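Local coordinates for protein putative NAD(P)H-flavin oxidoreductase (Streptococcus pyogenes serotype M1, PDB 2HAY) that binds flavin mononucleotide and probably uses NAD(P)H to reduce flavin, quinone or nitrogenous substrates, at residues L88-H93 and G193-L198; I49-W54 and D142-Q147. All blocks are in the same frame, centred on the assembly; numbering follows the deposited sequence.

Contact 1: L88-H93 and G193-L198; sequences LIAEKH and GIASML
The carbonyl oxygen of L88 takes two backbone N-H groups from the neighbouring strand. A195 N lies 2.7 Å from L88 O in a nearly straight bond (N-H...O 170°), while S196 N approaches the same L88 O at 3.4 Å, a weak second bond. In return L88 N donates to S196 O at 2.9 Å. Two consecutive residues, A195 and S196, thus face the single residue L88, which defines a classic beta bulge, and the helix-like backbone of A195 (psi -44°) is the local distortion that goes with it. Beyond the bulge, A90 and G193 form a regular antiparallel hydrogen-bonded pair, A90 N to G193 O at 2.9 Å and G193 N to A90 O at 3.0 Å. These bonds join 84-91 and 192-201, the two central strands of the antiparallel sheet of this nitroreductase-family fold. Between the two sets of bonds, I89 and I194 make a non-hydrogen-bonded pair whose CA atoms are 4.4 Å apart. CG1 of I89 stands beside its backbone N (chi1 -50°), and the bend that follows turns CD1 toward the other strand, where it rests near I194 CA and 4.1 Å from I194 CG1. Helix 174-183 covers I194 on this face through Y174 and L181. On the other face L88 lies alongside S196: its CB, CG and both methyls all border S196 OG, and CD1 also reaches L198 CB at 4.1 Å. Helix 137-162 closes over that side, M155 touching L88, M156 touching L198 and T148 touching A195.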
loop_
_atom_site.group_PDB
_atom_site.type_symbol
_atom_site.label_atom_id
_atom_site.label_comp_id
_atom_site.label_asym_id
_atom_site.label_seq_id
_atom_site.Cartn_x
_atom_site.Cartn_y
_atom_site.Cartn_z
ATOM N N LEU B 88 5.288 -7.505 8.312
ATOM C CA LEU B 88 5.625 -6.174 7.762
ATOM C C LEU B 88 5.711 -5.220 8.940
ATOM O O LEU B 88 4.737 -5.031 9.676
ATOM C CB LEU B 88 4.583 -5.705 6.741
ATOM C CG LEU B 88 4.501 -6.497 5.438
ATOM C CD1 LEU B 88 3.716 -7.836 5.603
ATOM C CD2 LEU B 88 3.890 -5.626 4.367
ATOM N N ILE B 89 6.908 -4.687 9.166
ATOM C CA ILE B 89 7.205 -3.862 10.346
ATOM C C ILE B 89 7.437 -2.424 9.900
ATOM O O ILE B 89 8.171 -2.191 8.913
ATOM C CB ILE B 89 8.482 -4.389 11.094
ATOM C CG1 ILE B 89 8.437 -5.901 11.365
ATOM C CG2 ILE B 89 8.801 -3.566 12.374
ATOM C CD1 ILE B 89 7.198 -6.415 12.073
ATOM N N ALA B 90 6.803 -1.460 10.581
ATOM C CA ALA B 90 7.051 -0.035 10.278
ATOM C C ALA B 90 7.767 0.726 11.422
ATOM O O ALA B 90 7.551 0.424 12.608
ATOM C CB ALA B 90 5.763 0.659 9.900
ATOM N N GLU B 91 8.587 1.723 11.059
ATOM C CA GLU B 91 9.324 2.553 12.041
ATOM C C GLU B 91 8.406 3.532 12.786
ATOM O O GLU B 91 7.514 4.125 12.173
ATOM C CB GLU B 91 10.380 3.384 11.331
ATOM C CG GLU B 91 11.760 2.847 11.417
ATOM C CD GLU B 91 12.770 3.550 10.478
ATOM O OE1 GLU B 91 12.627 4.763 10.209
ATOM O OE2 GLU B 91 13.726 2.871 10.009
ATOM N N LYS B 92 8.646 3.710 14.082
ATOM C CA LYS B 92 7.957 4.735 14.873
ATOM C C LYS B 92 8.780 5.999 14.884
ATOM O O LYS B 92 9.983 5.973 14.611
ATOM C CB LYS B 92 7.768 4.266 16.329
ATOM C CG LYS B 92 6.850 3.041 16.458
ATOM C CD LYS B 92 6.725 2.630 17.912
ATOM C CE LYS B 92 5.548 1.652 18.125
ATOM N NZ LYS B 92 5.583 1.112 19.532
ATOM N N HIS B 93 8.137 7.105 15.202
ATOM C CA HIS B 93 8.869 8.349 15.452
ATOM C C HIS B 93 9.704 8.885 14.289
ATOM O O HIS B 93 10.762 9.493 14.477
ATOM C CB HIS B 93 9.708 8.191 16.716
ATOM C CG HIS B 93 8.883 7.883 17.921
ATOM N ND1 HIS B 93 7.959 8.778 18.436
ATOM C CD2 HIS B 93 8.837 6.788 18.711
ATOM C CE1 HIS B 93 7.388 8.242 19.501
ATOM N NE2 HIS B 93 7.893 7.031 19.682
ATOM N N GLY B 193 6.798 -1.086 15.116
ATOM C CA GLY B 193 5.573 -1.833 15.396
ATOM C C GLY B 193 5.117 -2.572 14.139
ATOM O O GLY B 193 5.433 -2.191 13.005
ATOM N N ILE B 194 4.398 -3.656 14.335
ATOM C CA ILE B 194 3.903 -4.402 13.203
ATOM C C ILE B 194 2.823 -3.585 12.457
ATOM O O ILE B 194 2.006 -2.910 13.092
ATOM C CB ILE B 194 3.399 -5.823 13.647
ATOM C CG1 ILE B 194 3.161 -6.715 12.412
ATOM C CG2 ILE B 194 2.170 -5.739 14.600
ATOM C CD1 ILE B 194 3.057 -8.207 12.743
ATOM N N ALA B 195 2.857 -3.648 11.121
ATOM C CA ALA B 195 1.877 -3.008 10.255
ATOM C C ALA B 195 0.831 -4.028 9.781
ATOM O O ALA B 195 -0.390 -3.755 9.770
ATOM C CB ALA B 195 2.589 -2.358 9.061
ATOM N N SER B 196 1.317 -5.201 9.397
ATOM C CA SER B 196 0.456 -6.270 8.904
ATOM C C SER B 196 1.250 -7.596 8.796
ATOM O O SER B 196 2.455 -7.643 9.088
ATOM C CB SER B 196 -0.142 -5.859 7.533
ATOM O OG SER B 196 0.874 -5.790 6.563
HETATM N N MSE B 197 0.574 -8.658 8.383
HETATM C CA MSE B 197 1.232 -9.921 8.077
HETATM C C MSE B 197 0.823 -10.364 6.671
HETATM O O MSE B 197 -0.211 -9.941 6.154
HETATM C CB MSE B 197 0.808 -11.002 9.082
HETATM C CG MSE B 197 1.000 -10.672 10.550
HETATM SE SE MSE B 197 0.070 -12.024 11.687
HETATM C CE MSE B 197 0.302 -11.192 13.394
ATOM N N LEU B 198 1.624 -11.229 6.066
ATOM C CA LEU B 198 1.309 -11.795 4.765
ATOM C C LEU B 198 1.625 -13.292 4.811
ATOM O O LEU B 198 2.762 -13.666 5.047
ATOM C CB LEU B 198 2.165 -11.114 3.679
ATOM C CG LEU B 198 1.992 -11.590 2.237
ATOM C CD1 LEU B 198 0.572 -11.269 1.722
ATOM C CD2 LEU B 198 3.042 -10.906 1.391
#

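Contact 2: I49-W54 and D142-Q147; sequences IGLEGW and DWTAKQ. With FMN (flavin mononucleotide), chain F.
L51 and I49 reach the indole of W143 by their terminal methyls, at neighbouring atoms of its six-membered ring. I49 CD1 comes to the rim, near the ring plane, 4.1 Å from W143 CH2, and the two side chains cross at about a right angle. L51 CD2 approaches W143 CZ3 obliquely, also at 4.1 Å. Because L51 carries CG anti to its backbone N (chi1 -176°), it extends toward helix 137-162, and the same CD2 touches T144 CG2. F126 and Q127 of helix 116-130 also pack against the indole, whose NE1 is hydrogen-bonded to E170 of the second subunit. At the other end of the loop, W54 turns the edge of its ring to the helix backbone: CZ3 is 3.3 Å from Q147 O, which lies near the ring plane, and Q147 CB sits beside the same edge. Between these close-packed ends a water interrupts the packing: G53, centre of an inverse gamma turn, merely brushes T144 CB with its O (4.0 Å), no direct hydrogen bond joins the segments, and the water donates to T144 O at 2.8 Å and, more weakly, to G53 O. The Q147 side chain bends at chi2 (-49°), bringing NE2 back onto W143 O at 3.0 Å, with that oxygen close to the amide plane. NE2 also binds E170 of the second subunit, while OE1 accepts from S48 N; together these partners fix the amide's rotation. OE1 lies 3.2 Å from the C7M methyl of the flavin, and G50 CA packs against the ribityl C4'. Since R19, T20, A21, G74, E170 and G171 of the second subunit bind this FMN, the site is the shared flavin pocket at a dimer interface, as in nitroreductases.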
loop_
_atom_site.group_PDB
_atom_site.type_symbol
_atom_site.label_atom_id
_atom_site.label_comp_id
_atom_site.label_asym_id
_atom_site.label_seq_id
_atom_site.Cartn_x
_atom_site.Cartn_y
_atom_site.Cartn_z
ATOM N N ILE B 49 9.495 9.900 0.532
ATOM C CA ILE B 49 10.791 10.519 0.754
ATOM C C ILE B 49 11.981 9.543 0.858
ATOM O O ILE B 49 13.018 9.895 1.397
ATOM C CB ILE B 49 10.772 11.601 1.930
ATOM C CG1 ILE B 49 10.661 10.969 3.319
ATOM C CG2 ILE B 49 9.684 12.670 1.715
ATOM C CD1 ILE B 49 10.913 11.976 4.440
ATOM N N GLY B 50 11.839 8.329 0.344
ATOM C CA GLY B 50 12.962 7.366 0.352
ATOM C C GLY B 50 13.377 6.909 1.755
ATOM O O GLY B 50 14.510 6.486 1.969
ATOM N N LEU B 51 12.464 7.021 2.711
ATOM C CA LEU B 51 12.764 6.737 4.106
ATOM C C LEU B 51 13.053 5.248 4.345
ATOM O O LEU B 51 13.935 4.918 5.126
ATOM C CB LEU B 51 11.598 7.171 5.011
ATOM C CG LEU B 51 11.888 6.981 6.518
ATOM C CD1 LEU B 51 13.071 7.842 6.962
ATOM C CD2 LEU B 51 10.662 7.335 7.315
ATOM N N GLU B 52 12.282 4.364 3.701
ATOM C CA GLU B 52 12.433 2.915 3.911
ATOM C C GLU B 52 12.380 2.578 5.412
ATOM O O GLU B 52 13.187 1.772 5.916
ATOM C CB GLU B 52 13.745 2.395 3.301
ATOM C CG GLU B 52 13.966 2.731 1.859
ATOM C CD GLU B 52 15.383 2.441 1.445
ATOM O OE1 GLU B 52 16.147 3.401 1.141
ATOM O OE2 GLU B 52 15.751 1.251 1.454
ATOM N N GLY B 53 11.428 3.191 6.110
ATOM C CA GLY B 53 11.222 2.939 7.531
ATOM C C GLY B 53 10.416 1.677 7.718
ATOM O O GLY B 53 9.275 1.694 8.204
ATOM N N TRP B 54 10.992 0.558 7.302
ATOM C CA TRP B 54 10.233 -0.697 7.285
ATOM C C TRP B 54 11.194 -1.862 7.353
ATOM O O TRP B 54 12.405 -1.704 7.048
ATOM C CB TRP B 54 9.369 -0.797 6.010
ATOM C CG TRP B 54 10.118 -0.625 4.666
ATOM C CD1 TRP B 54 11.458 -0.878 4.416
ATOM C CD2 TRP B 54 9.555 -0.208 3.414
ATOM N NE1 TRP B 54 11.742 -0.651 3.098
ATOM C CE2 TRP B 54 10.603 -0.231 2.456
ATOM C CE3 TRP B 54 8.263 0.179 3.003
ATOM C CZ2 TRP B 54 10.411 0.126 1.119
ATOM C CZ3 TRP B 54 8.068 0.538 1.665
ATOM C CH2 TRP B 54 9.140 0.495 0.733
ATOM N N ASP B 142 1.353 5.550 11.490
ATOM C CA ASP B 142 0.401 5.139 10.457
ATOM C C ASP B 142 0.927 5.569 9.084
ATOM O O ASP B 142 0.749 4.861 8.096
ATOM C CB ASP B 142 -1.005 5.668 10.759
ATOM C CG ASP B 142 -1.775 4.770 11.736
ATOM O OD1 ASP B 142 -1.482 3.559 11.823
ATOM O OD2 ASP B 142 -2.712 5.250 12.403
ATOM N N TRP B 143 1.660 6.683 9.039
ATOM C CA TRP B 143 2.313 7.085 7.816
ATOM C C TRP B 143 3.402 6.133 7.320
ATOM O O TRP B 143 3.424 5.780 6.128
ATOM C CB TRP B 143 2.850 8.499 7.963
ATOM C CG TRP B 143 3.659 8.977 6.814
ATOM C CD1 TRP B 143 3.226 9.210 5.532
ATOM C CD2 TRP B 143 5.059 9.303 6.835
ATOM N NE1 TRP B 143 4.261 9.691 4.761
ATOM C CE2 TRP B 143 5.400 9.754 5.527
ATOM C CE3 TRP B 143 6.048 9.283 7.832
ATOM C CZ2 TRP B 143 6.708 10.162 5.179
ATOM C CZ3 TRP B 143 7.347 9.693 7.491
ATOM C CH2 TRP B 143 7.662 10.126 6.165
ATOM N N THR B 144 4.309 5.701 8.194
ATOM C CA THR B 144 5.258 4.671 7.764
ATOM C C THR B 144 4.584 3.333 7.470
ATOM O O THR B 144 4.990 2.611 6.522
ATOM C CB THR B 144 6.436 4.478 8.757
ATOM O OG1 THR B 144 5.906 4.126 10.042
ATOM C CG2 THR B 144 7.215 5.772 8.885
ATOM N N ALA B 145 3.574 2.988 8.286
ATOM C CA ALA B 145 2.786 1.778 8.047
ATOM C C ALA B 145 2.152 1.806 6.640
ATOM O O ALA B 145 2.155 0.770 5.937
ATOM C CB ALA B 145 1.747 1.550 9.144
ATOM N N LYS B 146 1.677 2.979 6.195
ATOM C CA LYS B 146 1.128 3.115 4.823
ATOM C C LYS B 146 2.123 2.688 3.775
ATOM O O LYS B 146 1.745 2.004 2.808
ATOM C CB LYS B 146 0.699 4.534 4.501
ATOM C CG LYS B 146 -0.570 4.998 5.195
ATOM C CD LYS B 146 -0.826 6.462 4.956
ATOM C CE LYS B 146 -2.014 6.914 5.769
ATOM N NZ LYS B 146 -2.263 8.379 5.608
ATOM N N GLN B 147 3.389 3.105 3.931
ATOM C CA GLN B 147 4.419 2.729 2.944
ATOM C C GLN B 147 4.537 1.205 2.779
ATOM O O GLN B 147 4.737 0.693 1.667
ATOM C CB GLN B 147 5.796 3.349 3.256
ATOM C CG GLN B 147 5.793 4.859 3.659
ATOM C CD GLN B 147 5.006 5.730 2.723
ATOM O OE1 GLN B 147 5.279 5.787 1.524
ATOM N NE2 GLN B 147 4.016 6.426 3.270
HETATM N N1 FMN F . 8.419 11.690 -5.589
HETATM C C2 FMN F . 8.162 13.032 -5.860
HETATM O O2 FMN F . 8.854 13.674 -6.665
HETATM N N3 FMN F . 7.129 13.691 -5.221
HETATM C C4 FMN F . 6.319 13.066 -4.284
HETATM O O4 FMN F . 5.816 13.754 -3.384
HETATM C C4A FMN F . 6.558 11.707 -4.009
HETATM N N5 FMN F . 5.752 11.051 -3.058
HETATM C C5A FMN F . 5.924 9.694 -2.776
HETATM C C6 FMN F . 5.077 9.060 -1.875
HETATM C C7 FMN F . 5.231 7.710 -1.567
HETATM C C7M FMN F . 3.991 6.961 -1.119
HETATM C C8 FMN F . 6.274 6.996 -2.191
HETATM C C8M FMN F . 6.107 5.520 -2.373
HETATM C C9 FMN F . 7.135 7.640 -3.094
HETATM C C9A FMN F . 6.960 8.990 -3.410
HETATM N N10 FMN F . 7.792 9.647 -4.352
HETATM C C10 FMN F . 7.604 11.009 -4.666
HETATM C "C1'" FMN F . 9.025 8.938 -4.838
HETATM C "C2'" FMN F . 10.096 8.732 -3.752
HETATM O "O2'" FMN F . 10.828 9.926 -3.511
HETATM C "C3'" FMN F . 11.015 7.610 -4.242
HETATM O "O3'" FMN F . 10.227 6.445 -4.263
HETATM C "C4'" FMN F . 12.299 7.341 -3.440
HETATM O "O4'" FMN F . 13.226 8.406 -3.564
HETATM C "C5'" FMN F . 12.923 6.005 -3.889
HETATM O "O5'" FMN F . 13.484 6.062 -5.202
HETATM P P FMN F . 12.905 5.304 -6.519
HETATM O O1P FMN F . 13.084 6.223 -7.697
HETATM O O2P FMN F . 11.459 4.911 -6.405
HETATM O O3P FMN F . 13.693 4.070 -6.765
HETATM O O HOH W 1 7.692 2.496 6.010
#

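In the fold
Contacts 1 and 2 lie with their centres 9 Å apart and meet along strand 84-91. E91, at the end of that strand, is hydrogen-bonded to both segments of contact 2: its O is 2.7 Å from T144 OG1, and its N is 2.9 Å from G53 O. Packing continues the junction, with A90 CB 3.5 Å from T144 OG1 and I89 O 3.4 Å from W54 CB. Each contact borders a different flavin: Q147 touches one FMN and lies about 14 Å from the other, measured from its side chain, whereas the S196 side chain is about 6 Å from that other FMN and about 5 Å from the side chain of E170 of its own chain.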